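Local structure of probable ss-1,3-N-acetylglucosaminyltransferase (Staphylococcus aureus subsp. aureus N315, 6H21) at residues C[20-32]-C[50-63]. The protein belongs to the family 2 glycosyltransferases, with a GT-A type fold, and is seen here with uridine-diphosphate-N-acetylglucosamine and manganese. Residues are numbered along the deposited sequence; the frame is centred on the assembly and turned at random.
Sequences KKVSVIMPTFNNG and TDYELIIIDDHSND. With UD1 (uridine-diphosphate-N-acetylglucosamine), chain X.
Lys20 NZ bonds to Thr50 O at 2.9 Å, fastening two parallel strands before their pairing begins; the Lys20 chain bends at chi2 (-73°) and passes alongside the other backbone to get there. Asp51 serves the neighbouring lysine: its carbonyl accepts Lys21 N, while OD2 forms a weak salt bridge, 3.4 Å from Lys21 NZ, beside a side chain running the same way. From there, strands 22-28 and 52-58 pair in register, joined by a ladder of backbone bonds such as Ile55 N to Val24 O. Met26 CE lies against Ile56 CG1 on one face; on the other, Ser23 OG bonds to the anti lone pair of Glu53 OE2, whose partner oxygen OE1 pairs with Arg79.

Past the strands, Asn30 OD1 takes Asn62 N in its carbonyl plane at 2.9 Å, and Asn30 ND2 donates to Asn62 OD1 at 3.0 Å from above the plane of the Asn62 side-chain amide. Ser61 OG receives Asn30 N and itself donates to Asp58 OD1, which also accepts Thr28 OG1 (2.7 Å). The C-terminal ends of the strands contribute to the pocket of uridine-diphosphate-N-acetylglucosamine: Pro27 O accepts its O3B, and Asp59 OD2, also bonded to Ser87, accepts uracil N3 at 2.8 Å. With helix 35-43 as the crossover, this is the first beta-alpha-beta unit of a GT-A nucleotide-binding fold.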
loop_
_atom_site.group_PDB
_atom_site.type_symbol
_atom_site.label_atom_id
_atom_site.label_comp_id
_atom_site.label_asym_id
_atom_site.label_seq_id
_atom_site.Cartn_x
_atom_site.Cartn_y
_atom_site.Cartn_z
ATOM N N LYS C 20 16.044 20.453 -53.559
ATOM C CA LYS C 20 16.822 20.953 -52.432
ATOM C C LYS C 20 17.248 19.773 -51.553
ATOM O O LYS C 20 16.547 18.764 -51.482
ATOM C CB LYS C 20 15.996 21.928 -51.591
ATOM C CG LYS C 20 15.434 23.134 -52.330
ATOM C CD LYS C 20 16.466 24.166 -52.675
ATOM C CE LYS C 20 15.859 25.382 -53.337
ATOM N NZ LYS C 20 16.874 26.125 -54.117
ATOM N N LYS C 21 18.400 19.922 -50.890
ATOM C CA LYS C 21 18.863 18.975 -49.889
ATOM C C LYS C 21 17.966 19.035 -48.643
ATOM O O LYS C 21 17.700 17.993 -48.021
ATOM C CB LYS C 21 20.306 19.282 -49.478
ATOM C CG LYS C 21 21.358 19.067 -50.558
ATOM C CD LYS C 21 22.746 19.448 -50.085
ATOM C CE LYS C 21 23.837 19.119 -51.082
ATOM N NZ LYS C 21 25.174 19.458 -50.547
ATOM N N VAL C 22 17.532 20.253 -48.276
ATOM C CA VAL C 22 16.811 20.513 -47.020
ATOM C C VAL C 22 15.783 21.637 -47.205
ATOM O O VAL C 22 16.109 22.700 -47.738
ATOM C CB VAL C 22 17.778 20.880 -45.878
ATOM C CG1 VAL C 22 17.026 21.124 -44.577
ATOM C CG2 VAL C 22 18.860 19.833 -45.680
ATOM N N SER C 23 14.562 21.385 -46.709
ATOM C CA SER C 23 13.552 22.394 -46.386
ATOM C C SER C 23 13.451 22.575 -44.862
ATOM O O SER C 23 13.038 21.655 -44.162
ATOM C CB SER C 23 12.201 22.010 -46.931
ATOM O OG SER C 23 12.230 21.895 -48.343
ATOM N N VAL C 24 13.784 23.772 -44.365
ATOM C CA VAL C 24 13.463 24.151 -43.002
ATOM C C VAL C 24 12.008 24.634 -42.976
ATOM O O VAL C 24 11.635 25.539 -43.722
ATOM C CB VAL C 24 14.433 25.209 -42.453
ATOM C CG1 VAL C 24 14.130 25.566 -41.005
ATOM C CG2 VAL C 24 15.873 24.759 -42.596
ATOM N N ILE C 25 11.197 23.996 -42.123
ATOM C CA ILE C 25 9.781 24.279 -41.988
ATOM C C ILE C 25 9.574 24.966 -40.636
ATOM O O ILE C 25 9.779 24.354 -39.590
ATOM C CB ILE C 25 8.950 22.987 -42.127
ATOM C CG1 ILE C 25 9.185 22.325 -43.490
ATOM C CG2 ILE C 25 7.476 23.260 -41.866
ATOM C CD1 ILE C 25 8.527 20.975 -43.659
ATOM N N MET C 26 9.176 26.239 -40.676
ATOM C CA MET C 26 9.033 27.052 -39.477
ATOM C C MET C 26 7.629 27.645 -39.412
ATOM O O MET C 26 7.325 28.596 -40.128
ATOM C CB MET C 26 10.060 28.188 -39.459
ATOM C CG MET C 26 10.008 29.015 -38.194
ATOM S SD MET C 26 11.277 30.304 -38.150
ATOM C CE MET C 26 10.724 31.374 -39.472
ATOM N N PRO C 27 6.745 27.133 -38.526
ATOM C CA PRO C 27 5.474 27.795 -38.242
ATOM C C PRO C 27 5.718 29.031 -37.366
ATOM O O PRO C 27 6.607 29.007 -36.519
ATOM C CB PRO C 27 4.680 26.719 -37.494
ATOM C CG PRO C 27 5.735 25.911 -36.788
ATOM C CD PRO C 27 6.928 25.913 -37.723
ATOM N N THR C 28 4.950 30.097 -37.609
ATOM C CA THR C 28 5.024 31.337 -36.840
ATOM C C THR C 28 3.620 31.702 -36.341
ATOM O O THR C 28 2.618 31.320 -36.945
ATOM C CB THR C 28 5.633 32.480 -37.668
ATOM O OG1 THR C 28 4.804 32.752 -38.800
ATOM C CG2 THR C 28 7.035 32.175 -38.149
ATOM N N PHE C 29 3.574 32.430 -35.221
ATOM C CA PHE C 29 2.342 32.987 -34.686
ATOM C C PHE C 29 2.678 34.086 -33.671
ATOM O O PHE C 29 3.198 33.802 -32.590
ATOM C CB PHE C 29 1.482 31.896 -34.047
ATOM C CG PHE C 29 0.204 32.422 -33.450
ATOM C CD1 PHE C 29 -0.804 32.913 -34.271
ATOM C CD2 PHE C 29 0.021 32.457 -32.075
ATOM C CE1 PHE C 29 -1.977 33.411 -33.727
ATOM C CE2 PHE C 29 -1.158 32.951 -31.535
ATOM C CZ PHE C 29 -2.152 33.427 -32.362
ATOM N N ASN C 30 2.423 35.342 -34.061
ATOM C CA ASN C 30 2.565 36.529 -33.198
ATOM C C ASN C 30 3.980 36.647 -32.623
ATOM O O ASN C 30 4.147 36.983 -31.449
ATOM C CB ASN C 30 1.552 36.518 -32.053
ATOM C CG ASN C 30 0.140 36.772 -32.523
ATOM O OD1 ASN C 30 -0.093 36.996 -33.710
ATOM N ND2 ASN C 30 -0.800 36.748 -31.594
ATOM N N ASN C 31 4.996 36.393 -33.452
ATOM C CA ASN C 31 6.386 36.483 -33.005
ATOM C C ASN C 31 6.846 37.946 -33.024
ATOM O O ASN C 31 7.617 38.369 -32.164
ATOM C CB ASN C 31 7.296 35.593 -33.852
ATOM C CG ASN C 31 6.835 34.154 -33.849
ATOM O OD1 ASN C 31 6.051 33.749 -34.703
ATOM N ND2 ASN C 31 7.268 33.391 -32.862
ATOM N N GLY C 32 6.372 38.710 -34.015
ATOM C CA GLY C 32 6.797 40.091 -34.209
ATOM C C GLY C 32 8.286 40.173 -34.501
ATOM O O GLY C 32 8.848 39.269 -35.125
ATOM N N THR C 50 21.720 27.914 -52.239
ATOM C CA THR C 50 20.902 27.309 -53.282
ATOM C C THR C 50 20.482 25.877 -52.898
ATOM O O THR C 50 19.549 25.328 -53.501
ATOM C CB THR C 50 21.646 27.335 -54.627
ATOM O OG1 THR C 50 22.820 26.530 -54.514
ATOM C CG2 THR C 50 22.046 28.730 -55.051
ATOM N N ASP C 51 21.143 25.266 -51.898
ATOM C CA ASP C 51 20.915 23.845 -51.549
ATOM C C ASP C 51 19.798 23.666 -50.512
ATOM O O ASP C 51 19.482 22.542 -50.136
ATOM C CB ASP C 51 22.184 23.201 -50.985
ATOM C CG ASP C 51 23.224 22.842 -52.030
ATOM O OD1 ASP C 51 22.870 22.794 -53.231
ATOM O OD2 ASP C 51 24.385 22.622 -51.626
ATOM N N TYR C 52 19.233 24.759 -50.001
ATOM C CA TYR C 52 18.188 24.617 -49.000
ATOM C C TYR C 52 17.208 25.785 -49.103
ATOM O O TYR C 52 17.488 26.779 -49.742
ATOM C CB TYR C 52 18.809 24.467 -47.608
ATOM C CG TYR C 52 19.337 25.735 -46.989
ATOM C CD1 TYR C 52 20.639 26.153 -47.213
ATOM C CD2 TYR C 52 18.526 26.531 -46.191
ATOM C CE1 TYR C 52 21.123 27.327 -46.661
ATOM C CE2 TYR C 52 18.995 27.705 -45.626
ATOM C CZ TYR C 52 20.300 28.101 -45.859
ATOM O OH TYR C 52 20.777 29.234 -45.288
ATOM N N GLU C 53 16.065 25.636 -48.430
ATOM C CA GLU C 53 15.058 26.659 -48.398
ATOM C C GLU C 53 14.516 26.756 -46.975
ATOM O O GLU C 53 14.519 25.784 -46.238
ATOM C CB GLU C 53 13.922 26.360 -49.383
ATOM C CG GLU C 53 13.255 25.001 -49.192
ATOM C CD GLU C 53 12.193 24.638 -50.225
ATOM O OE1 GLU C 53 11.988 25.420 -51.169
ATOM O OE2 GLU C 53 11.575 23.578 -50.091
ATOM N N LEU C 54 14.022 27.938 -46.635
ATOM C CA LEU C 54 13.234 28.127 -45.461
ATOM C C LEU C 54 11.786 28.355 -45.905
ATOM O O LEU C 54 11.507 29.250 -46.730
ATOM C CB LEU C 54 13.801 29.318 -44.692
ATOM C CG LEU C 54 12.928 29.818 -43.551
ATOM C CD1 LEU C 54 12.751 28.747 -42.494
ATOM C CD2 LEU C 54 13.526 31.078 -42.961
ATOM N N ILE C 55 10.886 27.497 -45.403
ATOM C CA ILE C 55 9.451 27.623 -45.626
ATOM C C ILE C 55 8.841 28.153 -44.331
ATOM O O ILE C 55 8.852 27.457 -43.334
ATOM C CB ILE C 55 8.806 26.281 -46.043
ATOM C CG1 ILE C 55 9.512 25.641 -47.242
ATOM C CG2 ILE C 55 7.315 26.459 -46.296
ATOM C CD1 ILE C 55 9.070 24.221 -47.548
ATOM N N ILE C 56 8.318 29.379 -44.368
ATOM C CA ILE C 56 7.624 29.964 -43.218
ATOM C C ILE C 56 6.110 29.822 -43.429
ATOM O O ILE C 56 5.552 30.295 -44.424
ATOM C CB ILE C 56 8.024 31.435 -42.996
ATOM C CG1 ILE C 56 9.544 31.626 -43.032
ATOM C CG2 ILE C 56 7.411 31.951 -41.700
ATOM C CD1 ILE C 56 9.995 33.071 -42.961
ATOM N N ILE C 57 5.441 29.186 -42.465
ATOM C CA ILE C 57 3.999 29.080 -42.485
ATOM C C ILE C 57 3.437 29.870 -41.306
ATOM O O ILE C 57 3.574 29.442 -40.186
ATOM C CB ILE C 57 3.544 27.617 -42.418
ATOM C CG1 ILE C 57 4.337 26.726 -43.373
ATOM C CG2 ILE C 57 2.039 27.547 -42.654
ATOM C CD1 ILE C 57 4.061 27.006 -44.825
ATOM N N ASP C 58 2.777 30.996 -41.579
ATOM C CA ASP C 58 2.240 31.823 -40.506
ATOM C C ASP C 58 0.804 31.399 -40.164
ATOM O O ASP C 58 -0.083 31.403 -41.024
ATOM C CB ASP C 58 2.289 33.307 -40.842
ATOM C CG ASP C 58 1.789 34.141 -39.681
ATOM O OD1 ASP C 58 2.513 34.226 -38.664
ATOM O OD2 ASP C 58 0.653 34.624 -39.777
ATOM N N ASP C 59 0.584 31.071 -38.887
ATOM C CA ASP C 59 -0.695 30.498 -38.427
ATOM C C ASP C 59 -1.678 31.638 -38.115
ATOM O O ASP C 59 -2.215 31.726 -37.013
ATOM C CB ASP C 59 -0.479 29.547 -37.246
ATOM C CG ASP C 59 -1.601 28.542 -37.014
ATOM O OD1 ASP C 59 -2.515 28.451 -37.868
ATOM O OD2 ASP C 59 -1.549 27.847 -35.987
ATOM N N HIS C 60 -1.919 32.474 -39.130
ATOM C CA HIS C 60 -2.794 33.651 -39.090
ATOM C C HIS C 60 -2.525 34.491 -37.830
ATOM O O HIS C 60 -3.394 34.629 -36.963
ATOM C CB HIS C 60 -4.273 33.245 -39.235
ATOM C CG HIS C 60 -5.106 34.347 -39.811
ATOM N ND1 HIS C 60 -6.013 35.060 -39.063
ATOM C CD2 HIS C 60 -5.142 34.880 -41.049
ATOM C CE1 HIS C 60 -6.590 35.974 -39.820
ATOM N NE2 HIS C 60 -6.057 35.898 -41.045
ATOM N N SER C 61 -1.314 35.058 -37.749
ATOM C CA SER C 61 -0.948 36.009 -36.704
ATOM C C SER C 61 -1.989 37.131 -36.671
ATOM O O SER C 61 -2.538 37.496 -37.719
ATOM C CB SER C 61 0.439 36.565 -36.936
ATOM O OG SER C 61 1.427 35.560 -36.777
ATOM N N ASN C 62 -2.223 37.700 -35.485
ATOM C CA ASN C 62 -3.192 38.797 -35.339
ATOM C C ASN C 62 -2.569 39.982 -34.577
ATOM O O ASN C 62 -3.289 40.745 -33.936
ATOM C CB ASN C 62 -4.468 38.289 -34.663
ATOM C CG ASN C 62 -4.172 37.591 -33.355
ATOM O OD1 ASN C 62 -3.307 38.031 -32.603
ATOM N ND2 ASN C 62 -4.866 36.499 -33.082
ATOM N N ASP C 63 -1.249 40.178 -34.708
ATOM C CA ASP C 63 -0.485 41.132 -33.894
ATOM C C ASP C 63 -0.287 42.465 -34.636
ATOM O O ASP C 63 0.836 42.969 -34.728
ATOM C CB ASP C 63 0.852 40.523 -33.465
ATOM C CG ASP C 63 1.772 40.088 -34.599
ATOM O OD1 ASP C 63 1.309 39.984 -35.767
ATOM O OD2 ASP C 63 2.952 39.861 -34.307
HETATM C "C1'" UD1 X . 7.003 23.106 -27.064
HETATM C "C2'" UD1 X . 7.991 21.936 -27.057
HETATM C "C3'" UD1 X . 8.638 21.795 -28.434
HETATM C "C4'" UD1 X . 7.550 21.670 -29.499
HETATM C "C5'" UD1 X . 6.494 22.772 -29.374
HETATM C "C6'" UD1 X . 5.335 22.579 -30.357
HETATM C "C7'" UD1 X . 9.090 21.447 -24.902
HETATM C "C8'" UD1 X . 10.241 21.796 -23.997
HETATM N "N2'" UD1 X . 9.016 22.140 -26.041
HETATM O "O1'" UD1 X . 7.741 24.292 -27.378
HETATM O "O3'" UD1 X . 9.501 20.647 -28.456
HETATM O "O4'" UD1 X . 8.161 21.747 -30.787
HETATM O "O5'" UD1 X . 5.979 22.864 -28.030
HETATM O "O6'" UD1 X . 4.757 21.280 -30.261
HETATM O "O7'" UD1 X . 8.283 20.579 -24.614
HETATM N N1 UD1 X . 2.647 28.002 -33.210
HETATM C C2 UD1 X . 1.706 27.889 -34.249
HETATM N N3 UD1 X . 0.428 28.196 -34.061
HETATM C C4 UD1 X . -0.002 28.629 -32.882
HETATM C C5 UD1 X . 0.896 28.757 -31.821
HETATM C C6 UD1 X . 2.242 28.426 -31.998
HETATM O O2 UD1 X . 2.042 27.488 -35.371
HETATM O O4 UD1 X . -1.214 28.917 -32.773
HETATM C C1B UD1 X . 4.028 27.624 -33.509
HETATM C C2B UD1 X . 5.070 28.587 -32.967
HETATM O "O2'" UD1 X . 5.187 29.735 -33.799
HETATM C C3B UD1 X . 6.310 27.708 -32.953
HETATM C C4B UD1 X . 5.760 26.307 -32.694
HETATM O O4B UD1 X . 4.346 26.354 -32.941
HETATM O O3B UD1 X . 6.970 27.743 -34.225
HETATM C C5B UD1 X . 5.979 25.845 -31.265
HETATM O O5B UD1 X . 5.622 26.903 -30.386
HETATM P PA UD1 X . 6.558 27.347 -29.167
HETATM O O1A UD1 X . 5.849 28.490 -28.516
HETATM O O2A UD1 X . 8.028 27.446 -29.566
HETATM O O3A UD1 X . 6.382 26.075 -28.238
HETATM P PB UD1 X . 7.296 25.764 -26.969
HETATM O O1B UD1 X . 6.403 25.716 -25.768
HETATM O O2B UD1 X . 8.543 26.636 -26.914
#